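Local coordinates for protein putative transcriptional regulator (Clostridium difficile, PDB 3QI7) that is of unknown function but has a periplasmic-binding-protein-like fold, consistent with binding a small ligand such as a sugar, and may be a lipoprotein or regulator, at residues A[20-24]-A[63-67]; A[131-135]-A[328-332]. All coordinates share one frame; numbering follows the deposited sequence.

Contact 1. Residues A[20-24]-A[63-67]; sequences QPLSE and VLPEN
Pro-21 packs its ring against Val-63 CG1, Leu-64 O and Glu-66 CG. Its CB meets Val-63 CG1 at 3.7 Å. CG1 reaches the proline because it stands anti to the backbone N of Val-63 (chi1 -174°). On its other side the ring meets a carbonyl oxygen, with Pro-21 CD 3.3 Å from Leu-64 O. Leu-64 CD1 touches Gln-20 CG at 4.0 Å. This is the tight, largely apolar part of the contact. Pro-21 CG, 3.9 Å from Glu-66 CG, borders the outer part, which is polar and more open to solvent. There Ser-23 OG donates to Glu-66 OE2 at 3.0 Å, on the anti side of that carboxylate. The extended chain of Glu-24 reaches the other loop, where its OE2 uses its syn lone pair to take the backbone N-H of Asn-67 (2.9 Å, 149°). Its OE1 receives Gln-20 NE2 at 2.8 Å, from above the carboxylate plane. Gln-20 OE1 is hydrogen-bonded to Thr-95 OG1 and Gln-97 NE2. Strand 13-19, helix 26-42 and strand 57-63 form a beta-alpha-beta unit, and the contact joins the loops at the C-terminal ends of its adjacent parallel strands. Helix 26-42 touches Leu-22 and Val-63, and helix 72-80 packs on Leu-64 and Pro-65.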
loop_
_atom_site.group_PDB
_atom_site.type_symbol
_atom_site.label_atom_id
_atom_site.label_comp_id
_atom_site.label_asym_id
_atom_site.label_seq_id
_atom_site.Cartn_x
_atom_site.Cartn_y
_atom_site.Cartn_z
ATOM N N GLN A 20 3.449 -9.965 -8.997
ATOM C CA GLN A 20 2.498 -11.034 -9.291
ATOM C C GLN A 20 1.725 -10.714 -10.586
ATOM O O GLN A 20 1.742 -9.560 -11.068
ATOM C CB GLN A 20 1.553 -11.265 -8.105
ATOM C CG GLN A 20 2.269 -11.805 -6.829
ATOM C CD GLN A 20 1.332 -11.956 -5.616
ATOM O OE1 GLN A 20 1.684 -11.591 -4.483
ATOM N NE2 GLN A 20 0.132 -12.483 -5.859
ATOM N N PRO A 21 1.080 -11.735 -11.176
ATOM C CA PRO A 21 0.378 -11.502 -12.431
ATOM C C PRO A 21 -0.873 -10.661 -12.264
ATOM O O PRO A 21 -1.388 -10.489 -11.135
ATOM C CB PRO A 21 0.024 -12.913 -12.947
ATOM C CG PRO A 21 0.415 -13.863 -11.917
ATOM C CD PRO A 21 1.192 -13.169 -10.844
ATOM N N LEU A 22 -1.329 -10.130 -13.396
ATOM C CA LEU A 22 -2.474 -9.227 -13.444
ATOM C C LEU A 22 -3.662 -9.844 -12.713
ATOM O O LEU A 22 -4.353 -9.164 -11.970
ATOM C CB LEU A 22 -2.828 -8.932 -14.896
ATOM C CG LEU A 22 -4.017 -8.025 -15.233
ATOM C CD1 LEU A 22 -3.820 -6.607 -14.704
ATOM C CD2 LEU A 22 -4.211 -8.036 -16.766
ATOM N N SER A 23 -3.862 -11.148 -12.897
ATOM C CA SER A 23 -4.984 -11.879 -12.282
ATOM C C SER A 23 -4.980 -11.867 -10.748
ATOM O O SER A 23 -6.018 -12.106 -10.138
ATOM C CB SER A 23 -5.001 -13.334 -12.770
ATOM O OG SER A 23 -3.805 -14.039 -12.390
ATOM N N GLU A 24 -3.817 -11.624 -10.146
ATOM C CA GLU A 24 -3.631 -11.690 -8.699
ATOM C C GLU A 24 -3.458 -10.294 -8.061
ATOM O O GLU A 24 -4.105 -9.998 -7.058
ATOM C CB GLU A 24 -2.423 -12.572 -8.374
ATOM C CG GLU A 24 -2.551 -14.026 -8.814
ATOM C CD GLU A 24 -1.406 -14.897 -8.337
ATOM O OE1 GLU A 24 -0.359 -14.347 -7.938
ATOM O OE2 GLU A 24 -1.547 -16.153 -8.371
ATOM N N VAL A 63 7.111 -11.211 -14.443
ATOM C CA VAL A 63 5.852 -11.677 -13.869
ATOM C C VAL A 63 6.054 -13.020 -13.194
ATOM O O VAL A 63 6.489 -13.984 -13.806
ATOM C CB VAL A 63 4.767 -11.770 -14.927
ATOM C CG1 VAL A 63 3.406 -12.106 -14.293
ATOM C CG2 VAL A 63 4.735 -10.456 -15.727
ATOM N N LEU A 64 5.759 -13.074 -11.901
ATOM C CA LEU A 64 5.880 -14.322 -11.159
ATOM C C LEU A 64 4.822 -15.332 -11.622
ATOM O O LEU A 64 3.726 -14.942 -12.039
ATOM C CB LEU A 64 5.702 -14.068 -9.656
ATOM C CG LEU A 64 6.755 -13.235 -8.931
ATOM C CD1 LEU A 64 6.124 -12.602 -7.675
ATOM C CD2 LEU A 64 8.010 -14.048 -8.567
ATOM N N PRO A 65 5.114 -16.633 -11.460
ATOM C CA PRO A 65 4.094 -17.641 -11.707
ATOM C C PRO A 65 2.901 -17.419 -10.787
ATOM O O PRO A 65 3.063 -16.871 -9.710
ATOM C CB PRO A 65 4.807 -18.980 -11.405
ATOM C CG PRO A 65 6.047 -18.662 -10.732
ATOM C CD PRO A 65 6.373 -17.202 -10.942
ATOM N N GLU A 66 1.712 -17.815 -11.214
ATOM C CA GLU A 66 0.554 -17.810 -10.327
ATOM C C GLU A 66 0.853 -18.668 -9.101
ATOM O O GLU A 66 1.550 -19.678 -9.212
ATOM C CB GLU A 66 -0.687 -18.342 -11.041
ATOM C CG GLU A 66 -1.216 -17.386 -12.100
ATOM C CD GLU A 66 -2.562 -17.812 -12.648
ATOM O OE1 GLU A 66 -2.880 -19.010 -12.607
ATOM O OE2 GLU A 66 -3.302 -16.937 -13.128
ATOM N N ASN A 67 0.374 -18.231 -7.939
ATOM C CA ASN A 67 0.457 -19.034 -6.721
ATOM C C ASN A 67 1.915 -19.361 -6.454
ATOM O O ASN A 67 2.262 -20.514 -6.237
ATOM C CB ASN A 67 -0.347 -20.338 -6.881
ATOM C CG ASN A 67 -1.809 -20.092 -7.175
ATOM O OD1 ASN A 67 -2.519 -19.475 -6.384
ATOM N ND2 ASN A 67 -2.266 -20.570 -8.315
HETATM O O HOH W 1 2.011 -15.226 -7.695
#

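Contact 2. Residues A[131-135]-A[328-332]; sequences FVDVN and QEDVC
Gln-328 lays its side chain against the flat peptide group between Asp-133 and Val-134. Its CB sits to one face of that group, 3.3 Å from Asp-133 O. The amide end folds alongside the same oxygen, with Gln-328 CD 3.9 Å from Asp-133 O. CG lies between the backbone N and the carbonyl carbon (chi1 61°), which folds the amide end back to this oxygen. Asn-360 ND2 also donates to Asp-133 O. Of the other flat groups, the Asn-135 amide gives ND2 to Val-132 O at 3.1 Å, from well above the carbonyl plane, and its OD1 bonds to Ser-118. The Asp-133 carboxylate turns to Lys-108, with a salt bridge through OD2. These groups lie at the start of strand 134-137, which runs parallel between 115-118 and 361-370 in the main sheet of a periplasmic-binding-protein-like domain. The short helix 328-331 lies against this entry. At the helix end the contact is apolar. Cys-332 SG meets both branches of Val-134, at 3.8 Å from CG2 and 3.9 Å from CG1. Val-331 CG2 comes to 4.1 Å from Val-134 CG2, the two side chains crossing at about a right angle. Met-321 of helix 306-324 touches Val-134 and Val-331, and Tyr-359 touches Gln-328 and Cys-332.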
loop_
_atom_site.group_PDB
_atom_site.type_symbol
_atom_site.label_atom_id
_atom_site.label_comp_id
_atom_site.label_asym_id
_atom_site.label_seq_id
_atom_site.Cartn_x
_atom_site.Cartn_y
_atom_site.Cartn_z
ATOM N N PHE A 131 19.881 -8.317 3.781
ATOM C CA PHE A 131 20.219 -8.897 2.448
ATOM C C PHE A 131 19.737 -8.121 1.222
ATOM O O PHE A 131 20.132 -8.459 0.109
ATOM C CB PHE A 131 19.710 -10.349 2.358
ATOM C CG PHE A 131 20.345 -11.273 3.359
ATOM C CD1 PHE A 131 21.701 -11.518 3.325
ATOM C CD2 PHE A 131 19.573 -11.890 4.343
ATOM C CE1 PHE A 131 22.291 -12.369 4.263
ATOM C CE2 PHE A 131 20.148 -12.735 5.282
ATOM C CZ PHE A 131 21.508 -12.980 5.242
ATOM N N VAL A 132 18.892 -7.112 1.423
ATOM C CA VAL A 132 18.368 -6.288 0.319
ATOM C C VAL A 132 18.790 -4.842 0.553
ATOM O O VAL A 132 18.735 -4.349 1.699
ATOM C CB VAL A 132 16.813 -6.417 0.224
ATOM C CG1 VAL A 132 16.249 -5.552 -0.903
ATOM C CG2 VAL A 132 16.395 -7.904 0.070
ATOM N N ASP A 133 19.220 -4.139 -0.500
ATOM C CA ASP A 133 19.803 -2.786 -0.317
ATOM C C ASP A 133 18.835 -1.729 0.290
ATOM O O ASP A 133 19.197 -1.046 1.238
ATOM C CB ASP A 133 20.354 -2.223 -1.644
ATOM C CG ASP A 133 21.433 -3.093 -2.260
ATOM O OD1 ASP A 133 22.240 -3.653 -1.496
ATOM O OD2 ASP A 133 21.485 -3.207 -3.525
ATOM N N VAL A 134 17.640 -1.574 -0.307
ATOM C CA VAL A 134 16.617 -0.594 0.125
ATOM C C VAL A 134 15.302 -1.327 0.324
ATOM O O VAL A 134 14.910 -2.136 -0.511
ATOM C CB VAL A 134 16.426 0.545 -0.901
ATOM C CG1 VAL A 134 15.385 1.570 -0.401
ATOM C CG2 VAL A 134 17.763 1.235 -1.183
ATOM N N ASN A 135 14.682 -1.092 1.468
ATOM C CA ASN A 135 13.456 -1.767 1.879
ATOM C C ASN A 135 12.392 -0.763 2.293
ATOM O O ASN A 135 12.610 0.045 3.176
ATOM C CB ASN A 135 13.765 -2.750 3.004
ATOM C CG ASN A 135 14.784 -3.796 2.575
ATOM O OD1 ASN A 135 14.439 -4.724 1.837
ATOM N ND2 ASN A 135 16.055 -3.611 2.966
ATOM N N GLN A 328 22.626 2.664 -0.781
ATOM C CA GLN A 328 21.599 2.679 0.290
ATOM C C GLN A 328 21.850 3.794 1.324
ATOM O O GLN A 328 20.912 4.372 1.844
ATOM C CB GLN A 328 21.538 1.319 0.997
ATOM C CG GLN A 328 22.884 0.918 1.690
ATOM C CD GLN A 328 22.973 -0.531 2.118
ATOM O OE1 GLN A 328 21.978 -1.229 2.220
ATOM N NE2 GLN A 328 24.192 -0.987 2.388
ATOM N N GLU A 329 23.122 4.086 1.617
ATOM C CA GLU A 329 23.461 5.090 2.618
ATOM C C GLU A 329 22.998 6.463 2.187
ATOM O O GLU A 329 22.623 7.260 3.030
ATOM C CB GLU A 329 24.974 5.181 2.897
ATOM C CG GLU A 329 25.608 3.926 3.455
ATOM C CD GLU A 329 26.154 3.013 2.356
ATOM O OE1 GLU A 329 25.637 3.066 1.213
ATOM O OE2 GLU A 329 27.091 2.236 2.646
ATOM N N ASP A 330 23.031 6.734 0.881
ATOM C CA ASP A 330 22.678 8.061 0.344
ATOM C C ASP A 330 21.185 8.346 0.369
ATOM O O ASP A 330 20.778 9.508 0.524
ATOM C CB ASP A 330 23.131 8.197 -1.099
ATOM C CG ASP A 330 24.618 8.108 -1.261
ATOM O OD1 ASP A 330 25.328 8.857 -0.566
ATOM O OD2 ASP A 330 25.070 7.304 -2.094
ATOM N N VAL A 331 20.369 7.307 0.227
ATOM C CA VAL A 331 18.922 7.505 0.057
ATOM C C VAL A 331 18.066 7.067 1.260
ATOM O O VAL A 331 16.963 7.563 1.418
ATOM C CB VAL A 331 18.379 6.858 -1.270
ATOM C CG1 VAL A 331 19.187 7.356 -2.495
ATOM C CG2 VAL A 331 18.359 5.335 -1.216
ATOM N N CYS A 332 18.574 6.171 2.104
ATOM C CA CYS A 332 17.778 5.620 3.192
ATOM C C CYS A 332 17.861 6.541 4.415
ATOM O O CYS A 332 18.641 6.308 5.348
ATOM C CB CYS A 332 18.190 4.194 3.523
ATOM S SG CYS A 332 17.834 3.020 2.215
#

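In the fold
Both contacts lie on one mixed sheet, probably the core of one lobe. Contact 1 joins the loops that leave the C-terminal ends of strands 13-19 and 57-63. Contact 2 lies at the N-terminal start of strand 134-137, three strands across from 13-19. The intervening strands are 88-94 and 115-118. The centres of contact 1 and contact 2 are about 26 Å apart. The nearest atoms of contact 1 and contact 2 are about 14 Å apart, so they do not touch. In periplasmic-binding-protein folds, the C-terminal ends of such strands usually face the ligand cleft between the lobes. Contact 1 is consistent with that side, and contact 2 with the far end of the sheet.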